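DUF4785 domain-containing protein (PDB 4KH9) is of unknown function but binds calcium ions and belongs to a three-domain family whose central and C-terminal domains resemble E-set beta sandwiches. Local coordinates at residues A[39-44]-A[165-170]; A[160-165]-A[253-258]; A[181-186]-A[242-247]; A[192-197]-A[219-224]; A[238-243]-A[257-262]. One frame throughout, in Å; residues are numbered along the deposited sequence.

All five contacts build the central domain, with contact 1 also bringing in a loop from the N-terminal domain. Contacts 2, 3 and 5 are buried, 1 and 4 partly buried. In contact 2 a guanidinium grips a backbone carbonyl beside a leucine; contact 3 is side-chain packing without a hydrogen bond between the segments, and their centres lie about 7 Å apart. Contact 4 continues that apolar layer, its centre about 5 Å from that of contact 3, towards a partly exposed loop and an aspartate of a calcium site. Contact 5 is backbone pairing within one hairpin; it shares strand 251-264 with contact 2 and strand 238-248 with contact 3. Contact 1 relies mainly on asparagine and backbone bonds and touches contact 5 through N42.

Contact 1: A[39-44]-A[165-170]; sequences NISNVR and EVETDS
The side-chain amide of N42 works like a piece of backbone against T168. Its OD1 accepts the T168 N-H at 2.9 Å in an almost straight bond (174°), and ND2 gives a hydrogen to T168 OG1 at 2.6 Å, which lies close to the amide plane. That hydroxyl in turn donates to S170 O, 2.7 Å from OG1, so it both receives and gives. A chi1 of 62° swings the amide across to meet the threonine at about a right angle. ND2 has a second acceptor in A260 O, while N42 O takes the T259 hydroxyl; a water links N42 N to T168 O. Two residues on, the backbone takes over: R44 and V166 form an antiparallel hydrogen-bonded pair, which makes strand 44-46 an edge strand of the central-domain sheet beside strand 163-168. Both bonds of the pair, R44 N to V166 O and V166 N to R44 O, are 2.9 Å long. V43 puts its two methyls among acidic chains, CG2 lying 3.4 Å from E167 CD and CG1 3.6 Å from E165 CD. The E165 carboxylate is itself in a salt bridge with R45.

Contact 2: A[160-165]-A[253-258]; sequences SITYLE and IRRSGH
R255 reaches across to segment 160-165 and grips the carbonyl of T162 side-on, with two nitrogens on one oxygen. NE lies 2.8 Å from T162 O and NH2 3.0 Å from the same atom; the oxygen sits practically in the guanidinium plane, yet both nitrogens come at it from one face of the carbonyl plane. The chain is bent to do this, a chi2 of -74° folding the arm over. A third nitrogen turns back on its own strand, NH1 donating to R254 O at 2.8 Å, and NH2 also forms a salt bridge with D157, so the head is pinned along several edges and its charge is probably offset by D157. S160 OG accepts from T162 N at 3.0 Å, an ST turn in the backbone just ahead of this carbonyl. Strands 163-168 and 251-264 come close without pairing in this part of the E-set-like central domain, their axes 6.9 Å apart and 37° different in direction. The tight part is at L164: its CB touches R255 CB at 3.6 Å, and CD2 comes to 3.6 Å from G257 N, over a residue with no side chain to obstruct it. T162 and I253 share less, a single methyl pair (CG2 to CG2, 3.7 Å) between side chains crossing at about a right angle. Towards the surface the contact thins: Y163 points away and is partly exposed, its ring meeting those of Y47 and H186, while R254 turns from the interface to D243 and E51.

Contact 3: A[181-186]-A[242-247]; sequences ATISLH and TDVQTE
I183 lays its CG2 methyl between T242 and V244, 3.9 Å from T242 OG1 and 4.0 Å from V244 CG2. A chi1 of -59° turns this methyl to the other strand, and CD1 follows, 4.1 Å from T242 OG1; the isoleucine slides past both partners, which point the opposite way. Two residues on, L185 repeats the theme with its CD2, which approaches T246 CG2 at 3.9 Å and the other V244 methyl, CG1, at 4.4 Å. V244 thus spans both pairs, one branch to each. The strand axes stay 9.3 Å apart and diverge by 34°, the spacing of two facing layers of a beta sandwich rather than of neighbours in one layer. L164 adds its side chain to I183, T242 and V244, and V194 adds its own to L185 and V244. The side chains of D198 and D196, both calcium ligands in this protein, lie about 6 Å from those of T242 and T246 respectively. The contact between the segments is van der Waals packing, with no hydrogen bond across it: T246 offers its methyl and sends its hydroxyl to D193 O, while T242 meets I183 with a hydroxyl oxygen bonded to D198 O.

Contact 4: A[192-197]-A[219-224]; sequences YDVNDV and NVFEGT
F221 and V197 meet face-on: the CG2 methyl of V197 sits over the phenyl ring, 3.7 Å from its centroid and 17° off the normal, a CH-pi contact. The methyl leans towards the rim of the ring, nearest CE1 at 3.6 Å, and the two side chains pass each other in opposite directions. V197 CG2 lies anti to the carbonyl carbon, with CG1 taking the place anti to the backbone N (chi1 -177°), and it is this branch choice that sets CG2 above the ring. The edge of the same ring has a different visitor. V194 O lies near the ring plane, 3.4 Å from F221 CE1, where the slightly positive ring hydrogens would suit a carbonyl oxygen; that oxygen is also bonded to K215 NZ. The side chain of V194 crosses F221 at a slant, CG1 to CE1 at 3.9 Å, so the one ring corner CE1 is shared by both valines and a carbonyl. Further back, N219 CB rests 3.7 Å from Y192 O, while its amide turns away to L185 O. The ring packs inside the central domain, where the loop leading into strand 196-202 comes over strand 220-226. Strand 178-186 pairs with 220-226 and strand 238-248 with 196-202; V194 and V197 touch V244 of strand 238-248, and D196, a calcium ligand in this protein, pairs its backbone with Q245.

Contact 5: A[238-243]-A[257-262]; sequences WYLETD and GHTAFS
Six backbone hydrogen bonds tie W238, L240 and T242 to F261, T259 and G257 as antiparallel hydrogen-bonded pairs. The shortest are L240 N to T259 O at 2.8 Å, and T242 N to G257 O and G257 N to T242 O, 2.8 Å each. Between them, Y239 with A260 and E241 with H258 form the non-hydrogen-bonded pairs, where CA-H groups approach carbonyls, as with H258 CA to L240 O at 3.1 Å. On the face of W238, L240 and T242, a chi1 of 63° tucks the F261 ring back over the neighbouring strand, against W238 CB, which lies over one face, 3.6 Å from the centroid. The indole itself only slides alongside, planes 28° apart with little overlap, and its NE1 bonds D233. On the other face, Y239 CE2 touches A260 CB at 3.6 Å. E241 runs beside H258, CG to ND1 3.6 Å, with carboxylate and imidazole nearly perpendicular; OE1 is in a salt bridge with R200. The six main-chain bonds define the register of the hairpin 238-248 and 251-264; the face of W238, L240, T242, T259 and F261 is buried, that of Y239, E241, H258 and A260 more exposed.

Contact 1: A[39-44]-A[165-170]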
# COMPACT_ATOMS: atom_id res chain seq x y z
N ASN A 39 -11.60 -5.79 -1.09
CA ASN A 39 -10.79 -5.28 -2.18
C ASN A 39 -10.32 -6.42 -3.10
O ASN A 39 -9.90 -7.49 -2.63
CB ASN A 39 -9.59 -4.49 -1.65
N ILE A 40 -10.44 -6.21 -4.43
CA ILE A 40 -10.03 -7.18 -5.45
C ILE A 40 -8.81 -6.64 -6.20
O ILE A 40 -7.99 -7.43 -6.67
CB ILE A 40 -11.19 -7.57 -6.45
CG1 ILE A 40 -11.71 -6.37 -7.29
CG2 ILE A 40 -12.34 -8.29 -5.74
CD1 ILE A 40 -11.35 -6.42 -8.77
N SER A 41 -8.68 -5.29 -6.28
CA SER A 41 -7.59 -4.64 -7.01
C SER A 41 -7.02 -3.48 -6.24
O SER A 41 -7.76 -2.82 -5.51
CB SER A 41 -8.12 -4.14 -8.35
OG SER A 41 -7.05 -3.86 -9.24
N ASN A 42 -5.72 -3.20 -6.41
CA ASN A 42 -5.06 -2.07 -5.77
C ASN A 42 -4.79 -1.00 -6.82
O ASN A 42 -3.86 -0.21 -6.65
CB ASN A 42 -3.77 -2.48 -4.99
CG ASN A 42 -2.63 -3.06 -5.80
OD1 ASN A 42 -2.71 -3.16 -7.04
ND2 ASN A 42 -1.54 -3.46 -5.11
N VAL A 43 -5.58 -0.98 -7.92
CA VAL A 43 -5.47 0.07 -8.95
C VAL A 43 -5.61 1.43 -8.23
O VAL A 43 -6.48 1.59 -7.39
CB VAL A 43 -6.50 -0.08 -10.12
CG1 VAL A 43 -6.48 1.12 -11.07
CG2 VAL A 43 -6.27 -1.37 -10.89
N ARG A 44 -4.71 2.35 -8.53
CA ARG A 44 -4.70 3.67 -7.94
C ARG A 44 -4.38 4.71 -9.00
O ARG A 44 -3.41 4.53 -9.74
CB ARG A 44 -3.69 3.73 -6.77
CG ARG A 44 -4.21 3.23 -5.44
CD ARG A 44 -5.26 4.16 -4.86
NE ARG A 44 -5.90 3.63 -3.66
CZ ARG A 44 -7.02 2.93 -3.66
NH1 ARG A 44 -7.65 2.66 -4.81
NH2 ARG A 44 -7.54 2.49 -2.52
N GLU A 165 -1.90 5.97 -13.65
CA GLU A 165 -2.55 4.78 -13.08
C GLU A 165 -1.47 3.72 -12.74
O GLU A 165 -0.63 3.44 -13.56
CB GLU A 165 -3.61 4.24 -14.04
CG GLU A 165 -4.39 3.09 -13.41
CD GLU A 165 -5.58 2.62 -14.22
OE1 GLU A 165 -6.54 3.41 -14.36
OE2 GLU A 165 -5.57 1.45 -14.67
N VAL A 166 -1.50 3.18 -11.50
CA VAL A 166 -0.55 2.17 -11.03
C VAL A 166 -1.31 1.02 -10.39
O VAL A 166 -2.39 1.23 -9.82
CB VAL A 166 0.50 2.74 -10.03
CG1 VAL A 166 1.29 3.88 -10.66
CG2 VAL A 166 -0.14 3.17 -8.71
N GLU A 167 -0.76 -0.18 -10.47
CA GLU A 167 -1.33 -1.38 -9.81
C GLU A 167 -0.30 -2.51 -9.78
O GLU A 167 0.61 -2.52 -10.60
CB GLU A 167 -2.62 -1.88 -10.48
CG GLU A 167 -2.49 -2.28 -11.93
CD GLU A 167 -3.72 -2.97 -12.51
OE1 GLU A 167 -4.10 -4.04 -11.99
OE2 GLU A 167 -4.28 -2.44 -13.49
N THR A 168 -0.46 -3.47 -8.85
CA THR A 168 0.41 -4.66 -8.81
C THR A 168 -0.46 -5.88 -9.19
O THR A 168 -1.69 -5.78 -9.15
CB THR A 168 1.14 -4.79 -7.47
OG1 THR A 168 0.20 -4.94 -6.42
CG2 THR A 168 2.05 -3.61 -7.18
N ASP A 169 0.15 -6.98 -9.62
CA ASP A 169 -0.61 -8.16 -10.10
C ASP A 169 -1.31 -8.91 -8.95
O ASP A 169 -2.15 -9.77 -9.20
CB ASP A 169 0.30 -9.13 -10.87
CG ASP A 169 1.53 -9.69 -10.16
OD1 ASP A 169 2.05 -9.01 -9.25
OD2 ASP A 169 2.06 -10.70 -10.61
N SER A 170 -0.98 -8.57 -7.69
CA SER A 170 -1.57 -9.18 -6.50
C SER A 170 -1.59 -8.17 -5.38
O SER A 170 -0.88 -7.15 -5.43
CB SER A 170 -0.79 -10.44 -6.10
OG SER A 170 -1.28 -11.00 -4.89
O HOH W 1 -4.47 -5.20 -8.26

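Contact 2: A[160-165]-A[253-258]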
# COMPACT_ATOMS: atom_id res chain seq x y z
N SER A 160 -6.97 18.86 -13.75
CA SER A 160 -6.34 18.20 -14.90
C SER A 160 -7.03 16.88 -15.22
O SER A 160 -7.50 16.19 -14.31
CB SER A 160 -4.87 17.93 -14.61
OG SER A 160 -4.30 17.27 -15.73
N ILE A 161 -7.11 16.54 -16.51
CA ILE A 161 -7.71 15.25 -16.93
C ILE A 161 -6.54 14.23 -17.15
O ILE A 161 -6.79 13.10 -17.55
CB ILE A 161 -8.64 15.40 -18.17
CG1 ILE A 161 -7.85 15.91 -19.41
CG2 ILE A 161 -9.83 16.35 -17.84
CD1 ILE A 161 -8.56 15.72 -20.82
N THR A 162 -5.29 14.64 -16.86
CA THR A 162 -4.10 13.79 -16.99
C THR A 162 -3.84 13.10 -15.66
O THR A 162 -3.67 13.77 -14.63
CB THR A 162 -2.86 14.55 -17.48
OG1 THR A 162 -3.10 15.06 -18.78
CG2 THR A 162 -1.61 13.64 -17.55
N TYR A 163 -3.84 11.75 -15.68
CA TYR A 163 -3.60 11.01 -14.46
C TYR A 163 -2.63 9.87 -14.70
O TYR A 163 -2.43 9.43 -15.83
CB TYR A 163 -4.91 10.46 -13.87
CG TYR A 163 -5.68 9.55 -14.80
CD1 TYR A 163 -5.43 8.18 -14.82
CD2 TYR A 163 -6.69 10.05 -15.62
CE1 TYR A 163 -6.16 7.32 -15.64
CE2 TYR A 163 -7.42 9.20 -16.46
CZ TYR A 163 -7.16 7.84 -16.45
OH TYR A 163 -7.88 6.98 -17.25
N LEU A 164 -2.02 9.41 -13.61
CA LEU A 164 -1.12 8.27 -13.59
C LEU A 164 -1.86 7.12 -12.97
O LEU A 164 -2.42 7.29 -11.89
CB LEU A 164 0.16 8.58 -12.80
CG LEU A 164 1.20 7.46 -12.74
CD1 LEU A 164 1.88 7.27 -14.10
CD2 LEU A 164 2.22 7.73 -11.68
N GLU A 165 -1.90 5.97 -13.65
CA GLU A 165 -2.55 4.78 -13.08
C GLU A 165 -1.47 3.72 -12.74
O GLU A 165 -0.63 3.44 -13.56
CB GLU A 165 -3.61 4.24 -14.04
CG GLU A 165 -4.39 3.09 -13.41
CD GLU A 165 -5.58 2.62 -14.22
OE1 GLU A 165 -6.54 3.41 -14.36
OE2 GLU A 165 -5.57 1.45 -14.67
N ILE A 253 4.64 17.36 -18.07
CA ILE A 253 3.68 16.40 -17.55
C ILE A 253 4.41 15.63 -16.46
O ILE A 253 5.31 14.82 -16.74
CB ILE A 253 3.07 15.46 -18.63
CG1 ILE A 253 2.84 16.13 -20.04
CG2 ILE A 253 1.85 14.68 -18.11
CD1 ILE A 253 1.80 17.17 -20.17
N ARG A 254 4.04 15.90 -15.21
CA ARG A 254 4.67 15.24 -14.07
C ARG A 254 3.63 14.61 -13.19
O ARG A 254 2.69 15.29 -12.76
CB ARG A 254 5.51 16.26 -13.27
CG ARG A 254 6.08 15.69 -11.99
CD ARG A 254 7.52 15.30 -12.07
NE ARG A 254 8.02 14.82 -10.79
CZ ARG A 254 8.73 15.54 -9.92
NH1 ARG A 254 9.01 16.81 -10.18
NH2 ARG A 254 9.15 15.00 -8.79
N ARG A 255 3.77 13.29 -12.94
CA ARG A 255 2.87 12.57 -12.06
C ARG A 255 3.65 11.59 -11.20
O ARG A 255 4.60 10.96 -11.65
CB ARG A 255 1.78 11.81 -12.86
CG ARG A 255 0.71 12.63 -13.61
CD ARG A 255 -0.29 13.23 -12.67
NE ARG A 255 -1.22 14.16 -13.33
CZ ARG A 255 -1.08 15.49 -13.39
NH1 ARG A 255 0.01 16.07 -12.91
NH2 ARG A 255 -2.02 16.23 -13.95
N SER A 256 3.23 11.45 -9.95
CA SER A 256 3.79 10.46 -9.05
C SER A 256 2.63 9.67 -8.47
O SER A 256 1.51 10.17 -8.41
CB SER A 256 4.69 11.07 -7.98
OG SER A 256 3.91 11.59 -6.93
N GLY A 257 2.88 8.42 -8.17
CA GLY A 257 1.83 7.55 -7.67
C GLY A 257 2.31 6.51 -6.70
O GLY A 257 3.51 6.22 -6.65
N HIS A 258 1.36 5.99 -5.94
CA HIS A 258 1.55 5.00 -4.89
C HIS A 258 0.47 3.95 -4.93
O HIS A 258 -0.67 4.27 -5.31
CB HIS A 258 1.49 5.66 -3.48
CG HIS A 258 2.46 6.77 -3.18
ND1 HIS A 258 3.63 6.54 -2.47
CD2 HIS A 258 2.33 8.10 -3.40
CE1 HIS A 258 4.20 7.73 -2.33
NE2 HIS A 258 3.45 8.70 -2.87

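Contact 3: A[181-186]-A[242-247]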
# COMPACT_ATOMS: atom_id res chain seq x y z
N ALA A 181 4.28 -4.82 -11.66
CA ALA A 181 3.51 -3.59 -11.59
C ALA A 181 3.23 -3.05 -12.99
O ALA A 181 4.00 -3.31 -13.92
CB ALA A 181 4.26 -2.54 -10.78
N THR A 182 2.11 -2.39 -13.15
CA THR A 182 1.74 -1.72 -14.40
C THR A 182 1.60 -0.26 -14.07
O THR A 182 0.95 0.07 -13.08
CB THR A 182 0.48 -2.32 -15.02
OG1 THR A 182 0.59 -3.75 -14.98
CG2 THR A 182 0.25 -1.82 -16.46
N ILE A 183 2.25 0.60 -14.86
CA ILE A 183 2.30 2.06 -14.68
C ILE A 183 1.89 2.69 -16.00
O ILE A 183 2.56 2.47 -17.01
CB ILE A 183 3.74 2.48 -14.21
CG1 ILE A 183 4.13 1.77 -12.88
CG2 ILE A 183 3.89 4.02 -14.10
CD1 ILE A 183 5.69 1.43 -12.73
N SER A 184 0.80 3.45 -16.00
CA SER A 184 0.26 4.05 -17.23
C SER A 184 -0.07 5.52 -17.05
O SER A 184 -0.61 5.91 -16.02
CB SER A 184 -1.00 3.33 -17.69
OG SER A 184 -0.98 1.96 -17.35
N LEU A 185 0.26 6.32 -18.06
CA LEU A 185 -0.05 7.73 -18.07
C LEU A 185 -1.19 7.96 -19.06
O LEU A 185 -1.05 7.65 -20.24
CB LEU A 185 1.19 8.58 -18.43
CG LEU A 185 0.99 10.12 -18.33
CD1 LEU A 185 0.70 10.54 -16.88
CD2 LEU A 185 2.21 10.86 -18.84
N HIS A 186 -2.31 8.53 -18.58
CA HIS A 186 -3.50 8.74 -19.40
C HIS A 186 -3.99 10.19 -19.47
O HIS A 186 -3.87 10.97 -18.53
CB HIS A 186 -4.67 7.90 -18.87
CG HIS A 186 -4.41 6.42 -18.82
ND1 HIS A 186 -4.42 5.65 -19.98
CD2 HIS A 186 -4.21 5.60 -17.76
CE1 HIS A 186 -4.20 4.41 -19.58
NE2 HIS A 186 -4.09 4.33 -18.25
N THR A 242 6.05 5.41 -7.60
CA THR A 242 6.53 5.69 -8.94
C THR A 242 6.44 7.19 -9.23
O THR A 242 5.56 7.89 -8.71
CB THR A 242 5.80 4.84 -10.01
OG1 THR A 242 6.28 5.21 -11.31
CG2 THR A 242 4.31 4.98 -9.96
N ASP A 243 7.35 7.64 -10.11
CA ASP A 243 7.48 9.02 -10.56
C ASP A 243 7.68 9.01 -12.05
O ASP A 243 8.52 8.27 -12.57
CB ASP A 243 8.65 9.73 -9.82
CG ASP A 243 8.55 11.25 -9.73
OD1 ASP A 243 7.54 11.83 -10.23
OD2 ASP A 243 9.47 11.86 -9.14
N VAL A 244 6.85 9.78 -12.75
CA VAL A 244 6.89 9.84 -14.20
C VAL A 244 7.00 11.33 -14.65
O VAL A 244 6.28 12.21 -14.13
CB VAL A 244 5.62 9.16 -14.75
CG1 VAL A 244 5.44 9.38 -16.24
CG2 VAL A 244 5.61 7.65 -14.43
N GLN A 245 7.85 11.59 -15.65
CA GLN A 245 7.91 12.91 -16.25
C GLN A 245 8.02 12.81 -17.78
O GLN A 245 8.77 11.99 -18.28
CB GLN A 245 9.04 13.78 -15.70
CG GLN A 245 8.90 15.22 -16.20
CD GLN A 245 9.77 16.23 -15.53
OE1 GLN A 245 9.68 16.46 -14.34
NE2 GLN A 245 10.52 16.95 -16.32
N THR A 246 7.23 13.60 -18.51
CA THR A 246 7.33 13.70 -19.96
C THR A 246 7.00 15.16 -20.33
O THR A 246 6.80 15.99 -19.44
CB THR A 246 6.50 12.65 -20.72
OG1 THR A 246 6.89 12.71 -22.09
CG2 THR A 246 5.01 12.84 -20.59
N GLU A 247 7.05 15.47 -21.63
CA GLU A 247 6.76 16.80 -22.15
C GLU A 247 5.84 16.67 -23.33
O GLU A 247 6.01 15.78 -24.16
CB GLU A 247 8.03 17.58 -22.55
CG GLU A 247 9.08 17.76 -21.46
CD GLU A 247 10.03 16.58 -21.28
OE1 GLU A 247 10.76 16.25 -22.23
OE2 GLU A 247 10.05 15.99 -20.17

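Contact 4: A[192-197]-A[219-224]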
# COMPACT_ATOMS: atom_id res chain seq x y z
N TYR A 192 0.58 10.32 -24.99
CA TYR A 192 1.93 10.69 -24.55
C TYR A 192 2.94 9.62 -24.91
O TYR A 192 2.56 8.45 -25.08
CB TYR A 192 1.99 10.93 -23.02
CG TYR A 192 1.05 12.00 -22.49
CD1 TYR A 192 1.25 13.34 -22.80
CD2 TYR A 192 0.00 11.68 -21.64
CE1 TYR A 192 0.41 14.34 -22.30
CE2 TYR A 192 -0.83 12.66 -21.12
CZ TYR A 192 -0.63 13.99 -21.46
OH TYR A 192 -1.46 14.98 -20.96
N ASP A 193 4.20 10.03 -24.99
CA ASP A 193 5.38 9.19 -25.13
C ASP A 193 6.23 9.39 -23.90
O ASP A 193 6.74 10.49 -23.67
CB ASP A 193 6.19 9.45 -26.40
CG ASP A 193 7.33 8.42 -26.52
OD1 ASP A 193 7.05 7.20 -26.47
OD2 ASP A 193 8.51 8.84 -26.52
N VAL A 194 6.34 8.35 -23.07
CA VAL A 194 7.04 8.42 -21.80
C VAL A 194 8.37 7.66 -21.86
O VAL A 194 8.40 6.54 -22.34
CB VAL A 194 6.13 7.88 -20.66
CG1 VAL A 194 6.83 7.93 -19.31
CG2 VAL A 194 4.81 8.65 -20.59
N ASN A 195 9.44 8.27 -21.33
CA ASN A 195 10.76 7.66 -21.23
C ASN A 195 11.34 7.89 -19.82
O ASN A 195 12.15 7.08 -19.37
CB ASN A 195 11.71 8.20 -22.30
CG ASN A 195 11.39 7.75 -23.71
OD1 ASN A 195 11.40 6.55 -24.02
ND2 ASN A 195 11.14 8.70 -24.60
N ASP A 196 10.93 8.98 -19.12
CA ASP A 196 11.46 9.24 -17.79
C ASP A 196 10.47 8.69 -16.74
O ASP A 196 9.45 9.32 -16.42
CB ASP A 196 11.75 10.75 -17.60
CG ASP A 196 12.52 11.14 -16.34
OD1 ASP A 196 12.90 10.23 -15.58
OD2 ASP A 196 12.72 12.35 -16.12
N VAL A 197 10.75 7.45 -16.29
CA VAL A 197 9.96 6.71 -15.29
C VAL A 197 10.89 6.13 -14.24
O VAL A 197 11.88 5.49 -14.58
CB VAL A 197 9.10 5.56 -15.90
CG1 VAL A 197 8.22 4.87 -14.84
CG2 VAL A 197 8.26 6.01 -17.06
N ASN A 219 2.95 5.07 -23.57
CA ASN A 219 2.51 5.59 -22.28
C ASN A 219 2.36 4.50 -21.18
O ASN A 219 1.79 4.79 -20.13
CB ASN A 219 1.16 6.32 -22.46
CG ASN A 219 0.02 5.37 -22.79
OD1 ASN A 219 0.16 4.42 -23.57
ND2 ASN A 219 -1.09 5.55 -22.11
N VAL A 220 2.78 3.25 -21.44
CA VAL A 220 2.62 2.16 -20.47
C VAL A 220 3.98 1.47 -20.21
O VAL A 220 4.71 1.12 -21.15
CB VAL A 220 1.56 1.12 -20.95
CG1 VAL A 220 1.37 -0.00 -19.94
CG2 VAL A 220 0.21 1.80 -21.27
N PHE A 221 4.26 1.24 -18.92
CA PHE A 221 5.44 0.55 -18.42
C PHE A 221 5.05 -0.59 -17.52
O PHE A 221 4.09 -0.48 -16.77
CB PHE A 221 6.37 1.51 -17.64
CG PHE A 221 7.27 2.34 -18.53
CD1 PHE A 221 6.78 3.43 -19.24
CD2 PHE A 221 8.61 2.01 -18.68
CE1 PHE A 221 7.61 4.17 -20.09
CE2 PHE A 221 9.45 2.77 -19.50
CZ PHE A 221 8.94 3.84 -20.21
N GLU A 222 5.84 -1.67 -17.57
CA GLU A 222 5.72 -2.78 -16.64
C GLU A 222 6.97 -2.83 -15.79
O GLU A 222 8.05 -2.54 -16.29
CB GLU A 222 5.49 -4.11 -17.37
CG GLU A 222 4.11 -4.23 -17.98
CD GLU A 222 3.88 -5.50 -18.78
OE1 GLU A 222 4.75 -5.84 -19.62
OE2 GLU A 222 2.81 -6.12 -18.62
N GLY A 223 6.82 -3.17 -14.52
CA GLY A 223 7.96 -3.27 -13.63
C GLY A 223 7.95 -4.57 -12.86
O GLY A 223 6.89 -5.04 -12.48
N THR A 224 9.12 -5.19 -12.66
CA THR A 224 9.23 -6.40 -11.86
C THR A 224 10.32 -6.26 -10.82
O THR A 224 11.28 -5.51 -11.02
CB THR A 224 9.47 -7.68 -12.69
OG1 THR A 224 10.76 -7.63 -13.30
CG2 THR A 224 8.40 -7.95 -13.72

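Contact 5: A[238-243]-A[257-262]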
# COMPACT_ATOMS: atom_id res chain seq x y z
N TRP A 238 3.57 -2.57 2.47
CA TRP A 238 4.53 -2.07 1.50
C TRP A 238 3.82 -1.17 0.54
O TRP A 238 2.60 -1.27 0.38
CB TRP A 238 5.17 -3.22 0.73
CG TRP A 238 6.18 -4.02 1.49
CD1 TRP A 238 5.96 -4.83 2.56
CD2 TRP A 238 7.58 -4.13 1.17
NE1 TRP A 238 7.15 -5.36 3.00
CE2 TRP A 238 8.16 -4.96 2.15
CE3 TRP A 238 8.42 -3.52 0.21
CZ2 TRP A 238 9.53 -5.26 2.16
CZ3 TRP A 238 9.77 -3.82 0.22
CH2 TRP A 238 10.32 -4.68 1.18
N TYR A 239 4.59 -0.32 -0.15
CA TYR A 239 4.10 0.55 -1.19
C TYR A 239 4.97 0.50 -2.40
O TYR A 239 6.19 0.41 -2.32
CB TYR A 239 4.00 2.05 -0.71
CG TYR A 239 2.83 2.31 0.21
CD1 TYR A 239 2.93 2.07 1.58
CD2 TYR A 239 1.59 2.70 -0.30
CE1 TYR A 239 1.82 2.23 2.42
CE2 TYR A 239 0.49 2.88 0.53
CZ TYR A 239 0.61 2.62 1.89
OH TYR A 239 -0.47 2.79 2.72
N LEU A 240 4.30 0.53 -3.53
CA LEU A 240 4.85 0.80 -4.83
C LEU A 240 4.87 2.31 -4.97
O LEU A 240 3.82 2.94 -4.77
CB LEU A 240 4.05 0.12 -5.96
CG LEU A 240 4.33 0.65 -7.38
CD1 LEU A 240 5.78 0.31 -7.81
CD2 LEU A 240 3.31 0.13 -8.39
N GLU A 241 6.05 2.91 -5.23
CA GLU A 241 6.19 4.36 -5.45
C GLU A 241 6.71 4.60 -6.84
O GLU A 241 7.72 4.00 -7.22
CB GLU A 241 7.16 5.02 -4.43
CG GLU A 241 6.82 4.92 -2.96
CD GLU A 241 7.73 5.78 -2.10
OE1 GLU A 241 8.90 6.02 -2.49
OE2 GLU A 241 7.28 6.20 -1.01
N THR A 242 6.05 5.41 -7.60
CA THR A 242 6.53 5.69 -8.94
C THR A 242 6.44 7.19 -9.23
O THR A 242 5.56 7.89 -8.71
CB THR A 242 5.80 4.84 -10.01
OG1 THR A 242 6.28 5.21 -11.31
CG2 THR A 242 4.31 4.98 -9.96
N ASP A 243 7.35 7.64 -10.11
CA ASP A 243 7.48 9.02 -10.56
C ASP A 243 7.68 9.01 -12.05
O ASP A 243 8.52 8.27 -12.57
CB ASP A 243 8.65 9.73 -9.82
CG ASP A 243 8.55 11.25 -9.73
OD1 ASP A 243 7.54 11.83 -10.23
OD2 ASP A 243 9.47 11.86 -9.14
N GLY A 257 2.88 8.42 -8.17
CA GLY A 257 1.83 7.55 -7.67
C GLY A 257 2.31 6.51 -6.70
O GLY A 257 3.51 6.22 -6.65
N HIS A 258 1.36 5.99 -5.94
CA HIS A 258 1.55 5.00 -4.89
C HIS A 258 0.47 3.95 -4.93
O HIS A 258 -0.67 4.27 -5.31
CB HIS A 258 1.49 5.66 -3.48
CG HIS A 258 2.46 6.77 -3.18
ND1 HIS A 258 3.63 6.54 -2.47
CD2 HIS A 258 2.33 8.10 -3.40
CE1 HIS A 258 4.20 7.73 -2.33
NE2 HIS A 258 3.45 8.70 -2.87
N THR A 259 0.76 2.75 -4.46
CA THR A 259 -0.25 1.72 -4.24
C THR A 259 0.33 0.76 -3.18
O THR A 259 1.54 0.58 -3.08
CB THR A 259 -0.84 1.03 -5.48
OG1 THR A 259 -2.11 0.51 -5.05
CG2 THR A 259 0.06 -0.08 -6.06
N ALA A 260 -0.56 0.26 -2.33
CA ALA A 260 -0.21 -0.60 -1.21
C ALA A 260 -0.36 -2.07 -1.58
O ALA A 260 -1.22 -2.46 -2.37
CB ALA A 260 -1.09 -0.28 -0.00
N PHE A 261 0.46 -2.89 -0.94
CA PHE A 261 0.36 -4.34 -1.06
C PHE A 261 0.87 -4.93 0.24
O PHE A 261 1.61 -4.28 0.98
CB PHE A 261 1.11 -4.89 -2.30
CG PHE A 261 2.60 -4.68 -2.32
CD1 PHE A 261 3.16 -3.53 -2.91
CD2 PHE A 261 3.46 -5.65 -1.81
CE1 PHE A 261 4.54 -3.34 -2.95
CE2 PHE A 261 4.85 -5.47 -1.88
CZ PHE A 261 5.38 -4.32 -2.46
N SER A 262 0.38 -6.13 0.56
CA SER A 262 0.76 -6.83 1.79
C SER A 262 1.86 -7.83 1.49
O SER A 262 1.88 -8.42 0.41
CB SER A 262 -0.46 -7.53 2.39
OG SER A 262 -0.10 -8.25 3.55